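Long-range contacts in pyrroline carboxylate reductase (Plasmodium falciparum, PDB 2RCY), which probably catalyses the NADPH-dependent reduction of pyrroline-5-carboxylate to proline, the last step of proline synthesis, and is seen here with NADP bound: residues 16-21 / 116-121; 59-64 / 86-91; 109-114 / 126-131. All coordinates share one frame; numbering follows the deposited sequence.

Contact 1 of 3, residues 16-21 / 116-121; sequences GSALAH and TPCLVG
The C118 side chain leaves its backbone toward helix 14-26, and its sulfur settles on the backbone between A18 and L19. Its SG lies 3.4 Å from the carbonyl oxygen of A18, and the same sulfur is 3.6 Å from CA of L19. This placement follows from the first torsion of C118 (chi1 67°), which sets SG between its own backbone N and carbonyl carbon. From the helix side the leucine reaches back with one branch: CD1 of L19 comes within 3.9 Å of SG of C118, although the bond to CB of L19 starts out away from the loop. F125 of strand 123-129 packs against both L19 and C118 from beyond the two segments, and L19 also packs on F9 of strand 7-10.

The helix is the one that follows the first strand of the Rossmann fold, and G16 fits the last glycine of a GxGxxG dinucleotide-binding pattern. The 3-10 turn 116-118 crosses its flank just after strand 108-113. A18 is small enough to let this turn come close: its CB meets the carbonyl oxygen of T116 at 4.0 Å and CB of L119 at 4.2 Å. L119 lies next to T116 O against the same methyl, and CA of L119 also makes a long, bent C-H...O contact with the A18 carbonyl oxygen. With CG of L119 anti to N (chi1 -178°), CD1 extends along the helix to CB of H21, 3.8 Å away, and sits at the edge of the imidazole near the ring plane. The far end of that ring is tied elsewhere, through NE2 to OG1 of T44. T116 touches the NADP, and M208 of the second subunit packs against both T116 and L119.

Contact 2 of 3, residues 59-64 / 86-91; sequences CDIIVC and LLISIC. With NAP (NADP nicotinamide-adenine-dinucleotide phosphate), chain G.
I88 and V63 make the tightest side-chain contact between two parallel strands, 61-64 and 86-89, with CG1 of I88 3.5 Å from CG2 of V63. The strands belong to a beta-alpha-beta unit of the Rossmann domain, with helix 71-77 in the crossover between them. On the face shared by I61, V63, L86 and I88, the valine and isoleucine run alongside each other with the same heading, as do I61 and L86, where CG1 of I61 is 3.9 Å from CD2 of L86. I88 spans both pairs, because its CG2 turns back to meet CG2 of I61 at 3.7 Å. Its chi1 of 100° is well away from a staggered value, and this unusual rotation accompanies the close fit against V63. The opposite face carries I62, L87, C64 and S89; there the branches of I62 and L87 meet more loosely, and the sulfurs of C64 and C91 lie 3.9 Å apart.

Main-chain bonds hold these side chains in register. I62 is gripped through both its polar backbone atoms, N to the carbonyl of L86 and O to the amide of I88, the latter at 2.8 Å and nearly linear; C64 N then bonds to O of I88. Farther out, strand 7-10 lies beside 61-64 and strand 108-113 beside 86-89, while Y140, I144, V141 and F145 of helix 135-146 cover the I61, L86 and I88 face.

Past the strand end the chain turns into the NADP pocket. I90 N makes a weak bond to C64 O, and CD1 of I90 approaches the nicotinamide ribose. The carbonyl oxygen of I90 lies 3.3 Å from C1D of the NADP.

Contact 3 of 3, residues 109-114 / 126-131; sequences IVWVMP and IYCSNK. With NAP (NADP nicotinamide-adenine-dinucleotide phosphate), chain G.
The indole of W111 and the phenol ring of Y127 lie on opposite faces of the two-stranded pairing. Beside the indole is the thiol of C128, whose SG approaches CE3 of W111 obliquely at 3.8 Å in a sulfur-aromatic contact. The pyrrole N-H leaves in another direction, to the carbonyl oxygen of C91. Y127 receives a methyl of V110, also obliquely, with CG2 of V110 3.5 Å from CD1 of the ring. Nearer its root, CB of Y127 rests on CG2 of V112, and the ring itself runs on to K138 and N142 of helix 135-146.

These residues form a beta hairpin of strands 108-113 and 123-129. Strand 123-129 runs antiparallel to 108-113, where the run of parallel Rossmann strands ends, and 149-153 follows it in parallel. W111 with C128 and M113 with I126 are hydrogen-bonded pairs; the M113 N to I126 O bond is short, 2.7 Å, whereas the return bond from I126 N reaches the M113 carbonyl from a tilted direction. I126 lies alongside the selenomethionine, its CD1 3.6 Å from CB of M113. The bend at chi2 (49°) of M113 places SE 3.6 Å from C5N of the nicotinamide.

At the other end, N130 continues the pairing through both main chain and side chain: its N bonds to I109 O, while its OD1 accepts I109 N at 3.2 Å, with the donor above the amide's carbonyl plane. ND2 of N130 is held by the carbonyl oxygen of N107.

How the contacts relate
All three contacts contribute residues to the NADP pocket. Contacts 2 and 3, with centres about 10 Å apart, share a sheet in which strands 86-89 and 108-113 are neighbours: S89 O is 2.9 Å from V112 N, probably a hydrogen bond. Contact 1 lies about 15 Å, centre to centre, from contact 2 and meets it where CD2 of L19 packs on CG2 of I90. Contacts 1 and 3 cross along the chain: 116-121 adjoins 109-114 and lies in the loop connecting the two hairpin strands. I90, C91, M113, P114 and T116 bring all three to the cofactor, which S225 of the second subunit also binds.

Contact 1 of 3, residues 16-21 / 116-121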
loop_
_atom_site.group_PDB
_atom_site.type_symbol
_atom_site.label_atom_id
_atom_site.label_comp_id
_atom_site.label_asym_id
_atom_site.label_seq_id
_atom_site.Cartn_x
_atom_site.Cartn_y
_atom_site.Cartn_z
ATOM N N GLY A 16 -16.937 -35.915 8.087
ATOM C CA GLY A 16 -17.367 -37.298 8.274
ATOM C C GLY A 16 -18.876 -37.449 8.315
ATOM O O GLY A 16 -19.435 -38.286 7.607
ATOM N N SER A 17 -19.529 -36.629 9.139
ATOM C CA SER A 17 -20.985 -36.665 9.295
ATOM C C SER A 17 -21.721 -36.178 8.048
ATOM O O SER A 17 -22.763 -36.727 7.688
ATOM C CB SER A 17 -21.419 -35.850 10.515
ATOM O OG SER A 17 -21.075 -34.485 10.362
ATOM N N ALA A 18 -21.176 -35.150 7.398
ATOM C CA ALA A 18 -21.754 -34.610 6.165
ATOM C C ALA A 18 -21.737 -35.642 5.038
ATOM O O ALA A 18 -22.696 -35.748 4.271
ATOM C CB ALA A 18 -21.026 -33.343 5.742
ATOM N N LEU A 19 -20.646 -36.400 4.951
ATOM C CA LEU A 19 -20.512 -37.459 3.956
ATOM C C LEU A 19 -21.367 -38.670 4.316
ATOM O O LEU A 19 -22.003 -39.263 3.448
ATOM C CB LEU A 19 -19.042 -37.867 3.789
ATOM C CG LEU A 19 -18.674 -38.792 2.622
ATOM C CD1 LEU A 19 -18.913 -38.116 1.272
ATOM C CD2 LEU A 19 -17.229 -39.251 2.742
ATOM N N ALA A 20 -21.377 -39.021 5.601
ATOM C CA ALA A 20 -22.136 -40.166 6.095
ATOM C C ALA A 20 -23.637 -39.990 5.878
ATOM O O ALA A 20 -24.302 -40.892 5.364
ATOM C CB ALA A 20 -21.831 -40.411 7.566
ATOM N N HIS A 21 -24.157 -38.824 6.257
ATOM C CA HIS A 21 -25.579 -38.516 6.102
ATOM C C HIS A 21 -25.956 -38.225 4.650
ATOM O O HIS A 21 -27.117 -38.376 4.263
ATOM C CB HIS A 21 -25.991 -37.352 7.010
ATOM C CG HIS A 21 -25.745 -37.602 8.467
ATOM N ND1 HIS A 21 -25.050 -36.720 9.266
ATOM C CD2 HIS A 21 -26.092 -38.639 9.266
ATOM C CE1 HIS A 21 -24.986 -37.198 10.496
ATOM N NE2 HIS A 21 -25.610 -38.363 10.522
ATOM N N THR A 116 -18.556 -30.375 1.962
ATOM C CA THR A 116 -19.748 -30.459 2.825
ATOM C C THR A 116 -21.119 -30.443 2.115
ATOM O O THR A 116 -22.059 -31.064 2.616
ATOM C CB THR A 116 -19.739 -29.405 3.967
ATOM O OG1 THR A 116 -19.620 -28.087 3.419
ATOM C CG2 THR A 116 -18.590 -29.664 4.936
ATOM N N PRO A 117 -21.247 -29.726 0.971
ATOM C CA PRO A 117 -22.478 -29.767 0.166
ATOM C C PRO A 117 -23.047 -31.157 -0.151
ATOM O O PRO A 117 -24.187 -31.255 -0.609
ATOM C CB PRO A 117 -22.056 -29.078 -1.131
ATOM C CG PRO A 117 -21.064 -28.094 -0.698
ATOM C CD PRO A 117 -20.281 -28.773 0.388
ATOM N N CYS A 118 -22.265 -32.210 0.083
ATOM C CA CYS A 118 -22.731 -33.584 -0.125
ATOM C C CYS A 118 -23.860 -33.958 0.837
ATOM O O CYS A 118 -24.640 -34.873 0.562
ATOM C CB CYS A 118 -21.571 -34.573 -0.003
ATOM S SG CYS A 118 -20.868 -34.711 1.652
ATOM N N LEU A 119 -23.935 -33.236 1.956
ATOM C CA LEU A 119 -25.005 -33.386 2.944
ATOM C C LEU A 119 -26.387 -33.164 2.325
ATOM O O LEU A 119 -27.343 -33.863 2.668
ATOM C CB LEU A 119 -24.783 -32.421 4.117
ATOM C CG LEU A 119 -25.759 -32.425 5.302
ATOM C CD1 LEU A 119 -25.637 -33.701 6.126
ATOM C CD2 LEU A 119 -25.537 -31.203 6.179
ATOM N N VAL A 120 -26.482 -32.192 1.420
ATOM C CA VAL A 120 -27.728 -31.921 0.695
ATOM C C VAL A 120 -27.708 -32.532 -0.716
ATOM O O VAL A 120 -28.430 -32.088 -1.614
ATOM C CB VAL A 120 -28.080 -30.399 0.664
ATOM C CG1 VAL A 120 -28.372 -29.890 2.068
ATOM C CG2 VAL A 120 -26.968 -29.579 0.013
ATOM N N GLY A 121 -26.870 -33.552 -0.896
ATOM C CA GLY A 121 -26.780 -34.296 -2.152
ATOM C C GLY A 121 -26.200 -33.518 -3.318
ATOM O O GLY A 121 -26.471 -33.841 -4.478
#

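Contact 2 of 3, residues 59-64 / 86-91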
loop_
_atom_site.group_PDB
_atom_site.type_symbol
_atom_site.label_atom_id
_atom_site.label_comp_id
_atom_site.label_asym_id
_atom_site.label_seq_id
_atom_site.Cartn_x
_atom_site.Cartn_y
_atom_site.Cartn_z
ATOM N N CYS A 59 -16.492 -54.037 8.116
ATOM C CA CYS A 59 -16.884 -53.335 6.895
ATOM C C CYS A 59 -16.067 -53.748 5.675
ATOM O O CYS A 59 -14.936 -54.217 5.801
ATOM C CB CYS A 59 -16.797 -51.824 7.104
ATOM S SG CYS A 59 -17.828 -51.227 8.452
ATOM N N ASP A 60 -16.658 -53.565 4.495
ATOM C CA ASP A 60 -16.012 -53.890 3.224
ATOM C C ASP A 60 -15.276 -52.679 2.658
ATOM O O ASP A 60 -14.209 -52.815 2.057
ATOM C CB ASP A 60 -17.045 -54.394 2.211
ATOM C CG ASP A 60 -17.861 -55.558 2.737
ATOM O OD1 ASP A 60 -17.307 -56.672 2.860
ATOM O OD2 ASP A 60 -19.058 -55.357 3.024
ATOM N N ILE A 61 -15.867 -51.501 2.847
ATOM C CA ILE A 61 -15.251 -50.238 2.452
ATOM C C ILE A 61 -15.072 -49.357 3.689
ATOM O O ILE A 61 -16.033 -49.079 4.412
ATOM C CB ILE A 61 -16.068 -49.511 1.347
ATOM C CG1 ILE A 61 -15.990 -50.293 0.030
ATOM C CG2 ILE A 61 -15.567 -48.078 1.149
ATOM C CD1 ILE A 61 -16.926 -49.799 -1.063
ATOM N N ILE A 62 -13.832 -48.937 3.926
ATOM C CA ILE A 62 -13.483 -48.143 5.102
ATOM C C ILE A 62 -13.115 -46.717 4.694
ATOM O O ILE A 62 -12.303 -46.510 3.790
ATOM C CB ILE A 62 -12.327 -48.795 5.918
ATOM C CG1 ILE A 62 -12.696 -50.215 6.367
ATOM C CG2 ILE A 62 -11.983 -47.962 7.142
ATOM C CD1 ILE A 62 -12.248 -51.319 5.417
ATOM N N VAL A 63 -13.730 -45.744 5.361
ATOM C CA VAL A 63 -13.472 -44.330 5.098
ATOM C C VAL A 63 -12.681 -43.711 6.248
ATOM O O VAL A 63 -13.120 -43.734 7.400
ATOM C CB VAL A 63 -14.781 -43.527 4.865
ATOM C CG1 VAL A 63 -14.476 -42.077 4.509
ATOM C CG2 VAL A 63 -15.617 -44.165 3.772
ATOM N N CYS A 64 -11.510 -43.169 5.922
ATOM C CA CYS A 64 -10.678 -42.466 6.892
ATOM C C CYS A 64 -11.079 -40.995 6.940
ATOM O O CYS A 64 -10.687 -40.205 6.079
ATOM C CB CYS A 64 -9.195 -42.617 6.542
ATOM S SG CYS A 64 -8.064 -42.057 7.833
ATOM N N LEU A 86 -11.369 -52.358 0.603
ATOM C CA LEU A 86 -11.136 -51.048 -0.003
ATOM C C LEU A 86 -11.055 -49.941 1.044
ATOM O O LEU A 86 -11.989 -49.734 1.822
ATOM C CB LEU A 86 -12.219 -50.728 -1.043
ATOM C CG LEU A 86 -12.061 -49.452 -1.878
ATOM C CD1 LEU A 86 -10.927 -49.581 -2.887
ATOM C CD2 LEU A 86 -13.362 -49.119 -2.586
ATOM N N LEU A 87 -9.926 -49.241 1.054
ATOM C CA LEU A 87 -9.727 -48.093 1.927
ATOM C C LEU A 87 -9.857 -46.800 1.131
ATOM O O LEU A 87 -9.111 -46.571 0.175
ATOM C CB LEU A 87 -8.354 -48.162 2.606
ATOM C CG LEU A 87 -7.926 -46.986 3.492
ATOM C CD1 LEU A 87 -8.674 -46.986 4.820
ATOM C CD2 LEU A 87 -6.423 -47.013 3.718
ATOM N N ILE A 88 -10.816 -45.964 1.524
ATOM C CA ILE A 88 -10.961 -44.639 0.923
ATOM C C ILE A 88 -10.575 -43.564 1.943
ATOM O O ILE A 88 -11.061 -43.565 3.076
ATOM C CB ILE A 88 -12.376 -44.403 0.264
ATOM C CG1 ILE A 88 -13.322 -43.596 1.156
ATOM C CG2 ILE A 88 -13.024 -45.718 -0.174
ATOM C CD1 ILE A 88 -13.428 -42.142 0.765
ATOM N N SER A 89 -9.676 -42.671 1.541
ATOM C CA SER A 89 -9.202 -41.607 2.421
ATOM C C SER A 89 -9.692 -40.246 1.945
ATOM O O SER A 89 -9.547 -39.902 0.770
ATOM C CB SER A 89 -7.673 -41.621 2.507
ATOM O OG SER A 89 -7.202 -40.616 3.387
ATOM N N ILE A 90 -10.281 -39.484 2.863
ATOM C CA ILE A 90 -10.715 -38.115 2.570
ATOM C C ILE A 90 -9.793 -37.073 3.212
ATOM O O ILE A 90 -10.072 -35.873 3.160
ATOM C CB ILE A 90 -12.204 -37.855 2.955
ATOM C CG1 ILE A 90 -12.425 -38.006 4.465
ATOM C CG2 ILE A 90 -13.136 -38.762 2.153
ATOM C CD1 ILE A 90 -13.660 -37.298 4.986
ATOM N N CYS A 91 -8.696 -37.547 3.802
ATOM C CA CYS A 91 -7.715 -36.685 4.462
ATOM C C CYS A 91 -7.047 -35.728 3.483
ATOM O O CYS A 91 -6.585 -36.138 2.416
ATOM C CB CYS A 91 -6.654 -37.519 5.184
ATOM S SG CYS A 91 -7.255 -38.416 6.631
HETATM P PA NAP G . -13.095 -32.626 12.633
HETATM O O1A NAP G . -14.450 -31.966 12.613
HETATM O O2A NAP G . -12.123 -32.286 13.738
HETATM O O5B NAP G . -13.317 -34.219 12.567
HETATM C C5B NAP G . -12.443 -35.151 13.200
HETATM C C4B NAP G . -13.301 -36.170 13.938
HETATM O O4B NAP G . -12.574 -37.380 14.165
HETATM C C3B NAP G . -13.742 -35.647 15.297
HETATM O O3B NAP G . -15.171 -35.586 15.340
HETATM C C2B NAP G . -13.214 -36.643 16.314
HETATM O O2B NAP G . -14.196 -36.975 17.295
HETATM C C1B NAP G . -12.843 -37.864 15.483
HETATM N N9A NAP G . -11.659 -38.601 16.001
HETATM C C8A NAP G . -10.655 -38.107 16.744
HETATM N N7A NAP G . -9.769 -39.093 17.010
HETATM C C5A NAP G . -10.225 -40.216 16.420
HETATM C C6A NAP G . -9.750 -41.522 16.344
HETATM N N6A NAP G . -8.589 -41.869 16.950
HETATM N N1A NAP G . -10.460 -42.446 15.656
HETATM C C2A NAP G . -11.613 -42.119 15.050
HETATM N N3A NAP G . -12.092 -40.866 15.108
HETATM C C4A NAP G . -11.416 -39.898 15.785
HETATM O O3 NAP G . -12.363 -32.352 11.226
HETATM P PN NAP G . -13.154 -32.443 9.826
HETATM O O1N NAP G . -13.379 -31.037 9.330
HETATM O O2N NAP G . -14.323 -33.389 9.971
HETATM O O5D NAP G . -12.070 -33.109 8.846
HETATM C C5D NAP G . -11.729 -34.491 8.906
HETATM C C4D NAP G . -10.971 -34.864 7.635
HETATM O O4D NAP G . -11.771 -34.584 6.484
HETATM C C3D NAP G . -9.675 -34.077 7.483
HETATM O O3D NAP G . -8.614 -34.997 7.218
HETATM C C2D NAP G . -9.897 -33.155 6.297
HETATM O O2D NAP G . -8.729 -33.027 5.480
HETATM C C1D NAP G . -11.019 -33.830 5.526
HETATM N N1N NAP G . -11.877 -32.883 4.803
HETATM C C2N NAP G . -12.635 -31.994 5.472
HETATM C C3N NAP G . -13.455 -31.104 4.783
HETATM C C7N NAP G . -14.305 -30.123 5.536
HETATM O O7N NAP G . -14.237 -30.046 6.863
HETATM N N7N NAP G . -15.104 -29.384 4.910
HETATM C C4N NAP G . -13.484 -31.137 3.388
HETATM C C5N NAP G . -12.693 -32.063 2.720
HETATM C C6N NAP G . -11.893 -32.931 3.460
HETATM P P2B NAP G . -14.462 -36.051 18.592
HETATM O O1X NAP G . -15.240 -36.958 19.519
HETATM O O2X NAP G . -13.086 -35.677 19.094
HETATM O O3X NAP G . -15.267 -34.888 18.064
#

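Contact 3 of 3, residues 109-114 / 126-131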
loop_
_atom_site.group_PDB
_atom_site.type_symbol
_atom_site.label_atom_id
_atom_site.label_comp_id
_atom_site.label_asym_id
_atom_site.label_seq_id
_atom_site.Cartn_x
_atom_site.Cartn_y
_atom_site.Cartn_z
ATOM N N ILE A 109 -6.005 -48.672 -2.112
ATOM C CA ILE A 109 -6.075 -47.302 -1.601
ATOM C C ILE A 109 -6.588 -46.321 -2.651
ATOM O O ILE A 109 -6.025 -46.204 -3.744
ATOM C CB ILE A 109 -4.707 -46.823 -1.039
ATOM C CG1 ILE A 109 -4.203 -47.786 0.043
ATOM C CG2 ILE A 109 -4.816 -45.403 -0.475
ATOM C CD1 ILE A 109 -2.698 -47.806 0.208
ATOM N N VAL A 110 -7.663 -45.623 -2.302
ATOM C CA VAL A 110 -8.224 -44.571 -3.146
ATOM C C VAL A 110 -8.373 -43.276 -2.336
ATOM O O VAL A 110 -8.912 -43.283 -1.227
ATOM C CB VAL A 110 -9.560 -45.019 -3.831
ATOM C CG1 VAL A 110 -10.557 -45.562 -2.817
ATOM C CG2 VAL A 110 -10.175 -43.893 -4.647
ATOM N N TRP A 111 -7.866 -42.178 -2.889
ATOM C CA TRP A 111 -7.893 -40.883 -2.214
ATOM C C TRP A 111 -8.977 -39.978 -2.799
ATOM O O TRP A 111 -8.833 -39.447 -3.901
ATOM C CB TRP A 111 -6.508 -40.225 -2.277
ATOM C CG TRP A 111 -6.400 -38.874 -1.613
ATOM C CD1 TRP A 111 -7.134 -38.408 -0.558
ATOM C CD2 TRP A 111 -5.474 -37.833 -1.945
ATOM N NE1 TRP A 111 -6.736 -37.135 -0.227
ATOM C CE2 TRP A 111 -5.717 -36.758 -1.060
ATOM C CE3 TRP A 111 -4.468 -37.698 -2.913
ATOM C CZ2 TRP A 111 -4.989 -35.566 -1.112
ATOM C CZ3 TRP A 111 -3.745 -36.511 -2.962
ATOM C CH2 TRP A 111 -4.010 -35.462 -2.067
ATOM N N VAL A 112 -10.061 -39.817 -2.043
ATOM C CA VAL A 112 -11.213 -39.027 -2.472
ATOM C C VAL A 112 -11.244 -37.687 -1.737
ATOM O O VAL A 112 -11.046 -37.632 -0.522
ATOM C CB VAL A 112 -12.546 -39.790 -2.224
ATOM C CG1 VAL A 112 -13.741 -39.006 -2.764
ATOM C CG2 VAL A 112 -12.500 -41.179 -2.851
HETATM N N MSE A 113 -11.484 -36.613 -2.483
HETATM C CA MSE A 113 -11.610 -35.283 -1.899
HETATM C C MSE A 113 -13.038 -34.747 -2.044
HETATM O O MSE A 113 -13.442 -34.345 -3.137
HETATM C CB MSE A 113 -10.580 -34.322 -2.504
HETATM C CG MSE A 113 -10.518 -32.945 -1.852
HETATM SE SE MSE A 113 -10.390 -32.978 0.098
HETATM C CE MSE A 113 -8.836 -34.139 0.316
ATOM N N PRO A 114 -13.807 -34.763 -0.940
ATOM C CA PRO A 114 -15.191 -34.300 -0.908
ATOM C C PRO A 114 -15.354 -32.853 -0.439
ATOM O O PRO A 114 -14.368 -32.184 -0.122
ATOM C CB PRO A 114 -15.823 -35.241 0.117
ATOM C CG PRO A 114 -14.700 -35.550 1.083
ATOM C CD PRO A 114 -13.389 -35.280 0.377
ATOM N N ILE A 126 -13.381 -35.243 -6.188
ATOM C CA ILE A 126 -12.288 -35.655 -7.072
ATOM C C ILE A 126 -11.537 -36.812 -6.425
ATOM O O ILE A 126 -11.393 -36.853 -5.200
ATOM C CB ILE A 126 -11.294 -34.499 -7.419
ATOM C CG1 ILE A 126 -10.744 -33.803 -6.155
ATOM C CG2 ILE A 126 -11.912 -33.535 -8.437
ATOM C CD1 ILE A 126 -11.612 -32.689 -5.568
ATOM N N TYR A 127 -11.074 -37.757 -7.239
ATOM C CA TYR A 127 -10.353 -38.911 -6.701
ATOM C C TYR A 127 -9.249 -39.461 -7.591
ATOM O O TYR A 127 -9.244 -39.263 -8.810
ATOM C CB TYR A 127 -11.325 -40.032 -6.288
ATOM C CG TYR A 127 -11.726 -40.988 -7.396
ATOM C CD1 TYR A 127 -11.100 -42.226 -7.534
ATOM C CD2 TYR A 127 -12.742 -40.661 -8.294
ATOM C CE1 TYR A 127 -11.469 -43.111 -8.544
ATOM C CE2 TYR A 127 -13.120 -41.538 -9.305
ATOM C CZ TYR A 127 -12.479 -42.760 -9.426
ATOM O OH TYR A 127 -12.849 -43.631 -10.428
ATOM N N CYS A 128 -8.309 -40.143 -6.947
ATOM C CA CYS A 128 -7.264 -40.902 -7.613
ATOM C C CYS A 128 -7.050 -42.178 -6.803
ATOM O O CYS A 128 -7.416 -42.242 -5.626
ATOM C CB CYS A 128 -5.972 -40.087 -7.696
ATOM S SG CYS A 128 -5.321 -39.553 -6.098
ATOM N N SER A 129 -6.465 -43.191 -7.433
ATOM C CA SER A 129 -6.284 -44.485 -6.786
ATOM C C SER A 129 -4.936 -45.111 -7.125
ATOM O O SER A 129 -4.320 -44.771 -8.138
ATOM C CB SER A 129 -7.423 -45.429 -7.173
ATOM O OG SER A 129 -7.489 -45.604 -8.576
ATOM N N ASN A 130 -4.484 -46.028 -6.272
ATOM C CA ASN A 130 -3.208 -46.710 -6.480
ATOM C C ASN A 130 -3.289 -47.839 -7.513
ATOM O O ASN A 130 -4.280 -47.961 -8.241
ATOM C CB ASN A 130 -2.618 -47.200 -5.144
ATOM C CG ASN A 130 -3.411 -48.344 -4.518
ATOM O OD1 ASN A 130 -4.533 -48.646 -4.923
ATOM N ND2 ASN A 130 -2.819 -48.981 -3.515
ATOM N N LYS A 131 -2.237 -48.653 -7.567
ATOM C CA LYS A 131 -2.122 -49.744 -8.530
ATOM C C LYS A 131 -3.128 -50.870 -8.264
ATOM O O LYS A 131 -3.577 -51.538 -9.197
ATOM C CB LYS A 131 -0.690 -50.294 -8.514
ATOM C CG LYS A 131 -0.279 -51.046 -9.770
ATOM C CD LYS A 131 1.165 -51.516 -9.675
HETATM P PA NAP G . -13.095 -32.626 12.633
HETATM O O1A NAP G . -14.450 -31.966 12.613
HETATM O O2A NAP G . -12.123 -32.286 13.738
HETATM O O5B NAP G . -13.317 -34.219 12.567
HETATM C C5B NAP G . -12.443 -35.151 13.200
HETATM C C4B NAP G . -13.301 -36.170 13.938
HETATM O O4B NAP G . -12.574 -37.380 14.165
HETATM C C3B NAP G . -13.742 -35.647 15.297
HETATM O O3B NAP G . -15.171 -35.586 15.340
HETATM C C2B NAP G . -13.214 -36.643 16.314
HETATM O O2B NAP G . -14.196 -36.975 17.295
HETATM C C1B NAP G . -12.843 -37.864 15.483
HETATM N N9A NAP G . -11.659 -38.601 16.001
HETATM C C8A NAP G . -10.655 -38.107 16.744
HETATM N N7A NAP G . -9.769 -39.093 17.010
HETATM C C5A NAP G . -10.225 -40.216 16.420
HETATM C C6A NAP G . -9.750 -41.522 16.344
HETATM N N6A NAP G . -8.589 -41.869 16.950
HETATM N N1A NAP G . -10.460 -42.446 15.656
HETATM C C2A NAP G . -11.613 -42.119 15.050
HETATM N N3A NAP G . -12.092 -40.866 15.108
HETATM C C4A NAP G . -11.416 -39.898 15.785
HETATM O O3 NAP G . -12.363 -32.352 11.226
HETATM P PN NAP G . -13.154 -32.443 9.826
HETATM O O1N NAP G . -13.379 -31.037 9.330
HETATM O O2N NAP G . -14.323 -33.389 9.971
HETATM O O5D NAP G . -12.070 -33.109 8.846
HETATM C C5D NAP G . -11.729 -34.491 8.906
HETATM C C4D NAP G . -10.971 -34.864 7.635
HETATM O O4D NAP G . -11.771 -34.584 6.484
HETATM C C3D NAP G . -9.675 -34.077 7.483
HETATM O O3D NAP G . -8.614 -34.997 7.218
HETATM C C2D NAP G . -9.897 -33.155 6.297
HETATM O O2D NAP G . -8.729 -33.027 5.480
HETATM C C1D NAP G . -11.019 -33.830 5.526
HETATM N N1N NAP G . -11.877 -32.883 4.803
HETATM C C2N NAP G . -12.635 -31.994 5.472
HETATM C C3N NAP G . -13.455 -31.104 4.783
HETATM C C7N NAP G . -14.305 -30.123 5.536
HETATM O O7N NAP G . -14.237 -30.046 6.863
HETATM N N7N NAP G . -15.104 -29.384 4.910
HETATM C C4N NAP G . -13.484 -31.137 3.388
HETATM C C5N NAP G . -12.693 -32.063 2.720
HETATM C C6N NAP G . -11.893 -32.931 3.460
HETATM P P2B NAP G . -14.462 -36.051 18.592
HETATM O O1X NAP G . -15.240 -36.958 19.519
HETATM O O2X NAP G . -13.086 -35.677 19.094
HETATM O O3X NAP G . -15.267 -34.888 18.064
#